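Long-range contacts in cytosolic phospholipase A2 delta (Homo sapiens, PDB 5IXC), which hydrolyses membrane glycerophospholipids at the sn-2 position in a calcium-dependent manner, releasing a fatty acid, with a preference for linoleic acid: residues L165-V170 and E276-E281; M216-T221 and R249-G254. All blocks are in the same frame, centred on the assembly; numbering follows the deposited sequence.

Contact 1 (L165-V170 and E276-E281); sequences LSCLDV and EGCPEE. With BA (barium ion), chain D.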
# COMPACT_ATOMS: atom_id res chain seq x y z
N LEU A 165 -21.69 -11.73 5.03
CA LEU A 165 -22.08 -10.53 5.75
C LEU A 165 -23.58 -10.48 5.86
O LEU A 165 -24.28 -10.68 4.89
CB LEU A 165 -21.61 -9.34 4.94
CG LEU A 165 -21.12 -8.13 5.71
CD1 LEU A 165 -19.86 -8.48 6.49
CD2 LEU A 165 -20.84 -7.02 4.72
N SER A 166 -24.09 -10.23 7.05
CA SER A 166 -25.50 -9.96 7.19
C SER A 166 -25.66 -8.56 7.73
O SER A 166 -24.72 -7.96 8.23
CB SER A 166 -26.22 -11.00 8.05
OG SER A 166 -25.53 -11.26 9.26
N CYS A 167 -26.86 -8.03 7.56
CA CYS A 167 -27.14 -6.67 7.94
C CYS A 167 -28.28 -6.68 8.92
O CYS A 167 -29.23 -7.44 8.76
CB CYS A 167 -27.50 -5.87 6.72
SG CYS A 167 -26.08 -5.24 5.74
N LEU A 168 -28.18 -5.86 9.95
CA LEU A 168 -29.26 -5.74 10.91
C LEU A 168 -29.91 -4.42 10.66
O LEU A 168 -29.25 -3.40 10.58
CB LEU A 168 -28.74 -5.81 12.33
CG LEU A 168 -29.72 -6.08 13.49
CD1 LEU A 168 -30.09 -4.81 14.22
CD2 LEU A 168 -30.98 -6.77 13.05
N ASP A 169 -31.23 -4.44 10.55
CA ASP A 169 -31.97 -3.24 10.26
C ASP A 169 -32.92 -2.88 11.38
O ASP A 169 -33.69 -3.72 11.82
CB ASP A 169 -32.73 -3.45 8.97
CG ASP A 169 -32.66 -2.28 8.09
OD1 ASP A 169 -32.08 -2.41 7.00
OD2 ASP A 169 -33.16 -1.20 8.51
N VAL A 170 -32.87 -1.62 11.80
CA VAL A 170 -33.58 -1.16 12.98
C VAL A 170 -34.38 0.12 12.72
O VAL A 170 -33.79 1.16 12.45
CB VAL A 170 -32.60 -0.89 14.14
CG1 VAL A 170 -33.34 -0.52 15.43
CG2 VAL A 170 -31.74 -2.12 14.38
N GLU A 276 -30.83 -9.52 7.44
CA GLU A 276 -30.80 -10.01 6.08
C GLU A 276 -29.37 -9.92 5.57
O GLU A 276 -28.54 -9.25 6.17
CB GLU A 276 -31.74 -9.19 5.19
CG GLU A 276 -32.18 -9.93 3.92
CD GLU A 276 -32.07 -9.08 2.66
OE1 GLU A 276 -31.84 -9.61 1.54
OE2 GLU A 276 -32.23 -7.84 2.80
N GLY A 277 -29.07 -10.63 4.49
CA GLY A 277 -27.77 -10.51 3.83
C GLY A 277 -27.64 -9.10 3.31
O GLY A 277 -28.64 -8.48 2.94
N CYS A 278 -26.42 -8.56 3.29
CA CYS A 278 -26.25 -7.14 2.99
C CYS A 278 -26.64 -6.85 1.55
O CYS A 278 -26.33 -7.66 0.67
CB CYS A 278 -24.83 -6.72 3.30
SG CYS A 278 -24.67 -6.70 5.14
N PRO A 279 -27.37 -5.73 1.32
CA PRO A 279 -27.72 -5.51 -0.08
C PRO A 279 -26.53 -5.21 -0.99
O PRO A 279 -26.49 -5.69 -2.12
CB PRO A 279 -28.62 -4.28 -0.01
CG PRO A 279 -28.14 -3.53 1.18
CD PRO A 279 -27.89 -4.64 2.17
N GLU A 280 -25.58 -4.44 -0.48
CA GLU A 280 -24.52 -3.87 -1.30
C GLU A 280 -23.69 -4.89 -2.03
O GLU A 280 -23.49 -6.01 -1.58
CB GLU A 280 -23.57 -3.01 -0.48
CG GLU A 280 -24.25 -1.87 0.26
CD GLU A 280 -24.39 -2.13 1.74
OE1 GLU A 280 -25.22 -2.97 2.13
OE2 GLU A 280 -23.67 -1.48 2.54
N GLU A 281 -23.21 -4.46 -3.18
CA GLU A 281 -22.23 -5.19 -3.95
C GLU A 281 -20.82 -4.82 -3.49
O GLU A 281 -20.59 -3.80 -2.84
CB GLU A 281 -22.38 -4.84 -5.43
CG GLU A 281 -23.78 -5.12 -5.98
CD GLU A 281 -23.96 -6.57 -6.40
OE1 GLU A 281 -25.12 -6.95 -6.70
OE2 GLU A 281 -22.97 -7.33 -6.42
BA BA D . -35.13 -0.22 6.39

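Contact 2 (M216-T221 and R249-G254); sequences MAALET and RPLTIG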
# COMPACT_ATOMS: atom_id res chain seq x y z
N MET A 216 -20.40 -10.03 10.26
CA MET A 216 -20.25 -11.38 9.71
C MET A 216 -21.41 -12.29 10.11
O MET A 216 -21.88 -12.25 11.26
CB MET A 216 -18.94 -12.02 10.18
CG MET A 216 -17.74 -11.72 9.31
SD MET A 216 -16.25 -12.36 10.08
CE MET A 216 -15.84 -10.89 11.06
N ALA A 217 -21.84 -13.12 9.17
CA ALA A 217 -22.95 -14.06 9.41
C ALA A 217 -22.55 -15.16 10.37
O ALA A 217 -23.37 -15.67 11.12
CB ALA A 217 -23.44 -14.66 8.10
N ALA A 218 -21.27 -15.52 10.36
CA ALA A 218 -20.75 -16.61 11.19
C ALA A 218 -20.52 -16.25 12.66
O ALA A 218 -20.24 -17.14 13.47
CB ALA A 218 -19.48 -17.20 10.58
N LEU A 219 -20.65 -14.98 13.03
CA LEU A 219 -20.51 -14.59 14.43
C LEU A 219 -21.70 -15.03 15.28
O LEU A 219 -22.83 -15.19 14.78
CB LEU A 219 -20.36 -13.07 14.58
CG LEU A 219 -19.12 -12.41 13.97
CD1 LEU A 219 -19.21 -10.90 14.18
CD2 LEU A 219 -17.82 -12.96 14.56
N GLU A 220 -21.42 -15.23 16.56
CA GLU A 220 -22.42 -15.53 17.57
C GLU A 220 -22.46 -14.30 18.45
O GLU A 220 -21.62 -14.12 19.31
CB GLU A 220 -22.02 -16.77 18.38
CG GLU A 220 -22.88 -17.05 19.62
CD GLU A 220 -23.97 -18.06 19.38
OE1 GLU A 220 -23.66 -19.23 19.04
OE2 GLU A 220 -25.16 -17.71 19.53
N THR A 221 -23.42 -13.43 18.20
CA THR A 221 -23.46 -12.16 18.92
C THR A 221 -24.87 -11.68 19.24
O THR A 221 -25.83 -12.44 19.15
CB THR A 221 -22.70 -11.08 18.15
OG1 THR A 221 -22.72 -9.87 18.93
CG2 THR A 221 -23.31 -10.84 16.77
N ARG A 249 -27.97 -15.42 16.40
CA ARG A 249 -27.32 -16.71 16.19
C ARG A 249 -26.64 -16.73 14.82
O ARG A 249 -27.11 -16.08 13.89
CB ARG A 249 -28.31 -17.87 16.28
CG ARG A 249 -28.56 -18.40 17.69
CD ARG A 249 -29.29 -19.74 17.62
NE ARG A 249 -29.98 -20.09 18.86
CZ ARG A 249 -30.91 -21.04 18.98
NH1 ARG A 249 -31.29 -21.76 17.93
NH2 ARG A 249 -31.47 -21.27 20.16
N PRO A 250 -25.55 -17.50 14.68
CA PRO A 250 -24.82 -17.53 13.42
C PRO A 250 -25.51 -18.34 12.33
O PRO A 250 -26.18 -19.33 12.62
CB PRO A 250 -23.49 -18.22 13.79
CG PRO A 250 -23.62 -18.68 15.20
CD PRO A 250 -25.04 -18.49 15.63
N LEU A 251 -25.32 -17.91 11.08
CA LEU A 251 -25.78 -18.63 9.87
C LEU A 251 -27.27 -19.00 9.92
O LEU A 251 -27.67 -20.08 9.46
CB LEU A 251 -24.93 -19.90 9.62
CG LEU A 251 -23.54 -19.79 8.97
CD1 LEU A 251 -23.60 -19.20 7.57
CD2 LEU A 251 -22.60 -18.99 9.82
N THR A 252 -28.10 -18.11 10.46
CA THR A 252 -29.55 -18.35 10.53
C THR A 252 -30.32 -17.29 9.74
O THR A 252 -29.92 -16.13 9.68
CB THR A 252 -30.09 -18.43 11.98
OG1 THR A 252 -30.02 -17.15 12.61
CG2 THR A 252 -29.32 -19.47 12.80
N ILE A 253 -31.43 -17.71 9.14
CA ILE A 253 -32.32 -16.77 8.47
C ILE A 253 -32.99 -15.92 9.54
O ILE A 253 -33.57 -16.43 10.49
CB ILE A 253 -33.38 -17.47 7.58
CG1 ILE A 253 -32.70 -18.34 6.51
CG2 ILE A 253 -34.26 -16.43 6.89
CD1 ILE A 253 -33.64 -19.25 5.75
N GLY A 254 -32.89 -14.60 9.38
CA GLY A 254 -33.43 -13.66 10.35
C GLY A 254 -34.94 -13.51 10.25
O GLY A 254 -35.53 -13.77 9.21

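Contact 1 (L165-V170 and E276-E281)
Cys167 and Cys278 are joined by a disulfide, SG to SG 2.1 Å, with a torsion of 114° about the sulfur-sulfur bond. In both cysteines SG stands beside the backbone N and anti to the carbonyl carbon (chi1 -82° in Cys167, -72° in Cys278), which brings the sulfurs together although the two residues are not a direct strand pair. Cys167 is instead the antiparallel, hydrogen-bonded partner of Glu276.

The backbone evidence fixes this register. Glu276 N donates to Cys167 O at 2.9 Å, and Cys167 N returns a bond to Glu276 O whose very short modelled length is doubtful. Ser166 and Gly277 form the adjoining non-hydrogen-bonded pair, CA to CA 4.1 Å. A weak bond, Cys278 N to Leu165 O at 3.4 Å, carries the pairing one step past the end of strand 269-277.

Apolar side chains pack against both sulfurs. The Leu165 branch CD2 lies 3.9 Å from Cys278 SG, while the ring atom Pro279 CD reaches Cys167 SG at 4.0 Å. His214 of the neighbouring strand 210-216 also touches both cysteines.

Farther along strand 160-171, Asp169 binds a barium ion through OD2 at 3.1 Å, and its OD1 makes a salt bridge to Arg212.

Strand 160-171 is thus held between strands 210-216 and 269-277, and the disulfide lies where the latter strand ends. The arrangement is an antiparallel sheet cross-linked by a disulfide at a strand end, consistent with a second C2-type domain thought to lie between the first C2 domain and the catalytic domain.

Contact 2 (M216-T221 and R249-G254)
Arg249 meets Glu220 through its aliphatic part: CG is 3.9 Å from Glu220 OE2. The two side chains run side by side in the same direction, but Glu220 OE2 stays 5.4 Å from Arg249 NE and the carboxylate and guanidinium planes are turned 66° apart, so any attraction is a longer-range one.

Pro250 is buried, its CB directed toward 216-221. Pro250 CB lies close to two carbonyl oxygens, 3.3 Å from Leu219 O and 3.4 Å from Ala218 O, while CD meets Glu220 OE1 at 3.8 Å. This last contact depends on the bend of the glutamate at chi2 (97°), which brings the carboxylate to the CD-CG rim of the ring. On the backbone side, Pro250 CA makes a CH...O contact with Ala217 O.

The turn itself is a type I beta turn, Met216 to Leu219, lying between strands 210-216 and 221-226, which belong to different sheets; the 249-254 loop makes the return passage from strand 244-248 to 257-261. Two such crossings between sheets are consistent with a C2-type beta sandwich.

Leu251 supplies the hydrogen bond, N to Ala217 O at 3.0 Å, with the donor well above the carbonyl plane. Its backbone is in the left-handed helical region, and its CD2 branch lies against the Ala218 backbone at CA and against the methyl, 3.7 Å from Ala218 CB; Glu164 and Arg150 touch the same side chain. Thr252 OG1 makes a weak hydrogen bond to Arg249 O within the loop.

From the N terminus, strand 160-171 comes first and supplies residues 165-170 of contact 1. After short strands 190-192 and 200-201 in the other sheet, the chain returns along strand 210-216 and enters the turn at 216-221, passes through strands 221-226 and 244-248 of that other sheet, and at 249-254 meets the turn again, so contact 2 closes the smaller loop. Strands 257-261 and 269-277 then bring the chain back to 276-281, where contact 1 closes the larger loop with contact 2 nested inside it. Contact 1 ties strands within one sheet; contact 2 joins two connections between sheets. Their centres are 12 Å apart, and they touch through packing of Ser166 OG on Ala217 CA at 3.8 Å.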